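Long-range contacts in uncharacterized protein (Streptococcus mutans, PDB 4R0J), which probably acts as a Cas5-family endonuclease that binds and processes precursor CRISPR RNA in antiviral defence: residues F57-T62 with F103-N108; A13-D18 with Y99-H104. One frame throughout, in Å; residues are numbered along the deposited sequence.

Contact 1: residues F57-T62 with F103-N108; sequences FTNVIT and FHFIWN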
loop_
_atom_site.group_PDB
_atom_site.type_symbol
_atom_site.label_atom_id
_atom_site.label_comp_id
_atom_site.label_asym_id
_atom_site.label_seq_id
_atom_site.Cartn_x
_atom_site.Cartn_y
_atom_site.Cartn_z
ATOM N N PHE A 57 12.068 8.691 8.515
ATOM C CA PHE A 57 11.373 7.444 8.837
ATOM C C PHE A 57 10.967 6.667 7.596
ATOM O O PHE A 57 11.013 7.182 6.477
ATOM C CB PHE A 57 10.176 7.699 9.775
ATOM C CG PHE A 57 9.080 8.542 9.174
ATOM C CD1 PHE A 57 8.100 7.961 8.373
ATOM C CD2 PHE A 57 8.996 9.900 9.442
ATOM C CE1 PHE A 57 7.082 8.725 7.826
ATOM C CE2 PHE A 57 7.972 10.672 8.899
ATOM C CZ PHE A 57 7.013 10.082 8.089
ATOM N N THR A 58 10.602 5.409 7.810
ATOM C CA THR A 58 10.173 4.523 6.756
ATOM C C THR A 58 8.789 3.990 7.106
ATOM O O THR A 58 8.597 3.387 8.165
ATOM C CB THR A 58 11.141 3.335 6.608
ATOM O OG1 THR A 58 12.451 3.823 6.271
ATOM C CG2 THR A 58 10.644 2.368 5.520
ATOM N N ASN A 59 7.830 4.214 6.213
ATOM C CA ASN A 59 6.501 3.651 6.385
ATOM C C ASN A 59 6.538 2.174 6.041
ATOM O O ASN A 59 7.144 1.781 5.042
ATOM C CB ASN A 59 5.493 4.362 5.491
ATOM C CG ASN A 59 5.144 5.731 6.002
ATOM O OD1 ASN A 59 5.011 5.935 7.206
ATOM N ND2 ASN A 59 5.018 6.684 5.094
ATOM N N VAL A 60 5.906 1.371 6.884
ATOM C CA VAL A 60 5.908 -0.079 6.735
ATOM C C VAL A 60 4.464 -0.532 6.691
ATOM O O VAL A 60 3.748 -0.439 7.673
ATOM C CB VAL A 60 6.642 -0.772 7.900
ATOM C CG1 VAL A 60 6.653 -2.291 7.703
ATOM C CG2 VAL A 60 8.070 -0.237 8.026
ATOM N N ILE A 61 4.034 -0.982 5.519
ATOM C CA ILE A 61 2.665 -1.447 5.330
ATOM C C ILE A 61 2.647 -2.918 5.700
ATOM O O ILE A 61 3.402 -3.712 5.139
ATOM C CB ILE A 61 2.228 -1.260 3.863
ATOM C CG1 ILE A 61 2.023 0.228 3.535
ATOM C CG2 ILE A 61 0.940 -2.019 3.587
ATOM C CD1 ILE A 61 3.287 1.056 3.492
ATOM N N THR A 62 1.813 -3.282 6.667
ATOM C CA THR A 62 1.775 -4.678 7.114
ATOM C C THR A 62 0.575 -5.497 6.623
ATOM O O THR A 62 0.693 -6.716 6.484
ATOM C CB THR A 62 1.903 -4.803 8.650
ATOM O OG1 THR A 62 0.787 -4.168 9.285
ATOM C CG2 THR A 62 3.203 -4.153 9.128
ATOM N N PHE A 103 -0.628 0.097 8.941
ATOM C CA PHE A 103 0.772 0.420 8.737
ATOM C C PHE A 103 1.347 1.109 9.963
ATOM O O PHE A 103 0.619 1.519 10.872
ATOM C CB PHE A 103 0.966 1.291 7.482
ATOM C CG PHE A 103 0.405 2.679 7.607
ATOM C CD1 PHE A 103 -0.948 2.919 7.430
ATOM C CD2 PHE A 103 1.244 3.749 7.901
ATOM C CE1 PHE A 103 -1.459 4.208 7.544
ATOM C CE2 PHE A 103 0.737 5.038 8.017
ATOM C CZ PHE A 103 -0.610 5.266 7.832
ATOM N N HIS A 104 2.665 1.226 9.979
ATOM C CA HIS A 104 3.350 1.917 11.056
ATOM C C HIS A 104 4.609 2.472 10.439
ATOM O O HIS A 104 4.893 2.203 9.275
ATOM C CB HIS A 104 3.698 0.954 12.195
ATOM C CG HIS A 104 4.658 -0.133 11.807
ATOM N ND1 HIS A 104 4.245 -1.357 11.319
ATOM C CD2 HIS A 104 6.012 -0.182 11.853
ATOM C CE1 HIS A 104 5.305 -2.110 11.074
ATOM N NE2 HIS A 104 6.390 -1.422 11.393
ATOM N N PHE A 105 5.356 3.259 11.207
ATOM C CA PHE A 105 6.666 3.680 10.727
ATOM C C PHE A 105 7.773 3.351 11.719
ATOM O O PHE A 105 7.523 3.118 12.907
ATOM C CB PHE A 105 6.708 5.157 10.281
ATOM C CG PHE A 105 6.392 6.164 11.361
ATOM C CD1 PHE A 105 7.380 6.610 12.244
ATOM C CD2 PHE A 105 5.129 6.734 11.445
ATOM C CE1 PHE A 105 7.096 7.567 13.220
ATOM C CE2 PHE A 105 4.840 7.693 12.405
ATOM C CZ PHE A 105 5.829 8.118 13.295
ATOM N N ILE A 106 8.988 3.274 11.184
ATOM C CA ILE A 106 10.180 3.013 11.965
ATOM C C ILE A 106 11.205 4.046 11.505
ATOM O O ILE A 106 11.024 4.671 10.462
ATOM C CB ILE A 106 10.729 1.604 11.683
ATOM C CG1 ILE A 106 11.079 1.456 10.201
ATOM C CG2 ILE A 106 9.701 0.513 12.106
ATOM C CD1 ILE A 106 11.804 0.154 9.867
ATOM N N TRP A 107 12.285 4.202 12.254
ATOM C CA TRP A 107 13.336 5.126 11.831
ATOM C C TRP A 107 14.101 4.518 10.657
ATOM O O TRP A 107 14.330 3.311 10.606
ATOM C CB TRP A 107 14.296 5.460 12.982
ATOM C CG TRP A 107 13.644 6.086 14.186
ATOM C CD1 TRP A 107 13.878 5.776 15.491
ATOM C CD2 TRP A 107 12.644 7.116 14.194
ATOM N NE1 TRP A 107 13.098 6.552 16.316
ATOM C CE2 TRP A 107 12.319 7.375 15.543
ATOM C CE3 TRP A 107 11.983 7.838 13.190
ATOM C CZ2 TRP A 107 11.377 8.332 15.919
ATOM C CZ3 TRP A 107 11.046 8.788 13.563
ATOM C CH2 TRP A 107 10.751 9.025 14.915
ATOM N N ASN A 108 14.492 5.362 9.711
ATOM C CA ASN A 108 15.185 4.915 8.516
ATOM C C ASN A 108 16.663 4.663 8.816
ATOM O O ASN A 108 17.437 5.601 8.969
ATOM C CB ASN A 108 15.013 5.979 7.426
ATOM C CG ASN A 108 15.634 5.586 6.101
ATOM O OD1 ASN A 108 16.350 4.587 5.995
ATOM N ND2 ASN A 108 15.370 6.392 5.075
HETATM O O HOH W 1 1.482 -1.966 10.943
#

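Contact 2: residues A13-D18 with Y99-H104; sequences ARIRGD and YLVKFH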
loop_
_atom_site.group_PDB
_atom_site.type_symbol
_atom_site.label_atom_id
_atom_site.label_comp_id
_atom_site.label_asym_id
_atom_site.label_seq_id
_atom_site.Cartn_x
_atom_site.Cartn_y
_atom_site.Cartn_z
ATOM N N ALA A 13 -5.901 3.440 7.782
ATOM C CA ALA A 13 -6.435 4.344 6.775
ATOM C C ALA A 13 -7.399 3.613 5.862
ATOM O O ALA A 13 -7.179 2.456 5.503
ATOM C CB ALA A 13 -5.310 4.942 5.957
ATOM N N ARG A 14 -8.471 4.299 5.495
ATOM C CA ARG A 14 -9.371 3.812 4.458
ATOM C C ARG A 14 -9.118 4.588 3.159
ATOM O O ARG A 14 -9.091 5.818 3.154
ATOM C CB ARG A 14 -10.825 3.935 4.911
ATOM C CG ARG A 14 -11.824 3.618 3.819
ATOM C CD ARG A 14 -13.234 3.559 4.352
ATOM N NE ARG A 14 -13.581 4.753 5.106
ATOM C CZ ARG A 14 -14.503 4.786 6.064
ATOM N NH1 ARG A 14 -15.172 3.682 6.385
ATOM N NH2 ARG A 14 -14.756 5.921 6.705
ATOM N N ILE A 15 -8.918 3.854 2.066
ATOM C CA ILE A 15 -8.646 4.442 0.753
ATOM C C ILE A 15 -9.759 4.045 -0.192
ATOM O O ILE A 15 -10.055 2.854 -0.327
ATOM C CB ILE A 15 -7.340 3.858 0.142
ATOM C CG1 ILE A 15 -6.221 3.751 1.189
ATOM C CG2 ILE A 15 -6.940 4.631 -1.105
ATOM C CD1 ILE A 15 -5.829 5.048 1.801
ATOM N N ARG A 16 -10.381 5.028 -0.841
ATOM C CA ARG A 16 -11.447 4.754 -1.803
ATOM C C ARG A 16 -11.132 5.386 -3.152
ATOM O O ARG A 16 -10.497 6.443 -3.223
ATOM C CB ARG A 16 -12.781 5.301 -1.294
ATOM C CG ARG A 16 -13.369 4.539 -0.113
ATOM C CD ARG A 16 -14.495 5.367 0.499
ATOM N NE ARG A 16 -15.181 4.650 1.568
ATOM C CZ ARG A 16 -16.016 5.221 2.428
ATOM N NH1 ARG A 16 -16.267 6.522 2.347
ATOM N NH2 ARG A 16 -16.595 4.494 3.375
ATOM N N GLY A 17 -11.591 4.755 -4.223
ATOM C CA GLY A 17 -11.387 5.314 -5.548
ATOM C C GLY A 17 -12.373 4.767 -6.545
ATOM O O GLY A 17 -12.777 3.607 -6.454
ATOM N N ASP A 18 -12.771 5.591 -7.508
ATOM C CA ASP A 18 -13.682 5.121 -8.537
ATOM C C ASP A 18 -12.962 4.198 -9.515
ATOM O O ASP A 18 -13.586 3.364 -10.171
ATOM C CB ASP A 18 -14.321 6.299 -9.275
ATOM C CG ASP A 18 -15.338 7.033 -8.421
ATOM O OD1 ASP A 18 -15.745 6.469 -7.384
ATOM O OD2 ASP A 18 -15.730 8.162 -8.786
ATOM N N TYR A 99 -9.974 0.078 0.156
ATOM C CA TYR A 99 -8.968 -0.682 0.882
ATOM C C TYR A 99 -8.829 -0.112 2.277
ATOM O O TYR A 99 -8.919 1.098 2.472
ATOM C CB TYR A 99 -7.612 -0.626 0.152
ATOM C CG TYR A 99 -7.733 -1.043 -1.284
ATOM C CD1 TYR A 99 -8.023 -2.364 -1.611
ATOM C CD2 TYR A 99 -7.571 -0.129 -2.312
ATOM C CE1 TYR A 99 -8.165 -2.765 -2.922
ATOM C CE2 TYR A 99 -7.712 -0.517 -3.634
ATOM C CZ TYR A 99 -7.989 -1.842 -3.931
ATOM O OH TYR A 99 -8.130 -2.234 -5.232
ATOM N N LEU A 100 -8.661 -0.998 3.246
ATOM C CA LEU A 100 -8.306 -0.601 4.603
ATOM C C LEU A 100 -6.853 -1.008 4.802
ATOM O O LEU A 100 -6.487 -2.164 4.577
ATOM C CB LEU A 100 -9.206 -1.302 5.617
ATOM C CG LEU A 100 -10.708 -1.335 5.309
ATOM C CD1 LEU A 100 -11.472 -2.093 6.410
ATOM C CD2 LEU A 100 -11.257 0.083 5.131
ATOM N N VAL A 101 -6.018 -0.054 5.204
ATOM C CA VAL A 101 -4.586 -0.307 5.301
ATOM C C VAL A 101 -4.098 -0.164 6.734
ATOM O O VAL A 101 -4.440 0.793 7.426
ATOM C CB VAL A 101 -3.779 0.636 4.400
ATOM C CG1 VAL A 101 -2.307 0.286 4.494
ATOM C CG2 VAL A 101 -4.253 0.502 2.956
ATOM N N LYS A 102 -3.319 -1.145 7.175
ATOM C CA LYS A 102 -2.685 -1.102 8.489
ATOM C C LYS A 102 -1.186 -0.913 8.286
ATOM O O LYS A 102 -0.544 -1.661 7.536
ATOM C CB LYS A 102 -2.968 -2.396 9.248
ATOM C CG LYS A 102 -2.264 -2.522 10.588
ATOM C CD LYS A 102 -2.571 -3.868 11.259
ATOM C CE LYS A 102 -1.740 -4.056 12.520
ATOM N NZ LYS A 102 -1.981 -5.400 13.144
ATOM N N PHE A 103 -0.628 0.097 8.941
ATOM C CA PHE A 103 0.772 0.420 8.737
ATOM C C PHE A 103 1.347 1.109 9.963
ATOM O O PHE A 103 0.619 1.519 10.872
ATOM C CB PHE A 103 0.966 1.291 7.482
ATOM C CG PHE A 103 0.405 2.679 7.607
ATOM C CD1 PHE A 103 -0.948 2.919 7.430
ATOM C CD2 PHE A 103 1.244 3.749 7.901
ATOM C CE1 PHE A 103 -1.459 4.208 7.544
ATOM C CE2 PHE A 103 0.737 5.038 8.017
ATOM C CZ PHE A 103 -0.610 5.266 7.832
ATOM N N HIS A 104 2.665 1.226 9.979
ATOM C CA HIS A 104 3.350 1.917 11.056
ATOM C C HIS A 104 4.609 2.472 10.439
ATOM O O HIS A 104 4.893 2.203 9.275
ATOM C CB HIS A 104 3.698 0.954 12.195
ATOM C CG HIS A 104 4.658 -0.133 11.807
ATOM N ND1 HIS A 104 4.245 -1.357 11.319
ATOM C CD2 HIS A 104 6.012 -0.182 11.853
ATOM C CE1 HIS A 104 5.305 -2.110 11.074
ATOM N NE2 HIS A 104 6.390 -1.422 11.393
#

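Contact 1: residues F57-T62 with F103-N108
Thr58 and Val60 pair with Ile106 and His104 across an antiparallel ladder that joins strands 57-66 and 97-107, the second and third strands of a ferredoxin-like (βαββαβ) core, as in other Cas5-type RAMP proteins. Four backbone hydrogen bonds hold the two pairs. The bond from Val60 N to His104 O is 2.7 Å long, and its partner from His104 N to Val60 O is longer and tilted out of the carbonyl plane. On the face bearing Asn59, Phe103 and Phe105, which packs against helices 41-51 and 120-132, the contacts are largely apolar; beside it the rings of Phe57 and Phe105 meet obliquely, with centroids 4.7 Å apart and planes at 37°, and CD1 of Phe57 lies against CB of Phe105. CB of Phe57 also touches CE3 of Trp107. Polar contacts on this face centre on Asn59. Its ND2 is bonded to Asp49 and to the carbonyl of Tyr52, while the buried OD1 has no polar partner and lies 3.6 Å from Phe105 CB. The face with Thr58, Val60, His104 and Ile106 is less buried. With its CG set between the backbone N and the carbonyl carbon (chi1 63°), the His104 imidazole lies alongside Val60, whose CB makes a CH-pi contact 3.8 Å from the ring centroid and 24° off the normal. Val60 CG2 reaches on to Ile106 CG1, and a sulfate, probably from the crystallisation liquor, lies about 5 Å from the Val60 side chain. Thr62 crosses His104 at about a right angle, its CG2 at the ring edge, 3.5 Å from CE1. One water then bridges the pair in the imidazole plane, 2.8 Å from Thr62 OG1 and 2.9 Å from His104 ND1.

Contact 2: residues A13-D18 with Y99-H104
Ala13 and Val101 form a hydrogen-bonded antiparallel pair between strands 11-17 and 97-107, the first and third strands of the ferredoxin-like core and neighbours in its sheet. Ala13 N donates to Val101 O at 3.0 Å and Ala13 O accepts from Val101 N at 2.8 Å. The methyl of Ala13 meets the Phe103 ring at its edge, 4.2 Å from CE1, on the face where Ile131 of helix 120-132 also packs. Arg14, in a non-hydrogen-bonded pair with Leu100, turns to the other face. Its CB and CG run alongside Leu100, with CG 3.8 Å from CD2. The chain is extended until a bend at chi3 (52°) carries the guanidinium away to a salt bridge with Asp151 of strand 147-152. Ile15 returns to the face of Ala13 and pairs with Tyr99: Ile15 N to Tyr99 O is 2.8 Å and nearly straight at 173°, and Tyr99 N answers to Ile15 O. Ile15 CG1 also crosses to Val101 CG2, 4.2 Å away, and both residues press on helix 41-51. Arg16 lays NH2 over one face of the Arg14 guanidinium, while its NE makes a long, weak ion pair with Glu98. Ala13, Ile15 and Val101 thus face the helices, whereas Arg14 lends methylenes to Leu100; Asp151, with the weaker Glu98 pairing, probably eases the closeness of the two guanidiniums.

From the N terminus, strand 11-17 comes first, helix 41-51 and strand 57-66 follow, and both contacts finish on strand 97-107. Contact 2 closes a loop of 80 residues between 18 and 99; contact 1 closes a shorter one of 40 between 62 and 103, holding strands 72-75 and 91-95 of the small sheet. The loops cross rather than nest, because 57-62 lies inside the longer loop but pairs mainly beyond its end. The sheet order is 11-17, 97-107, 57-66; the ranges share Phe103 and His104, of which Phe103 touches both partner strands. At the junction Thr62 N probably bonds to Lys102 O, at 3.0 Å, carrying the 57-66 ladder on toward the part of 97-107 that pairs with 11-17.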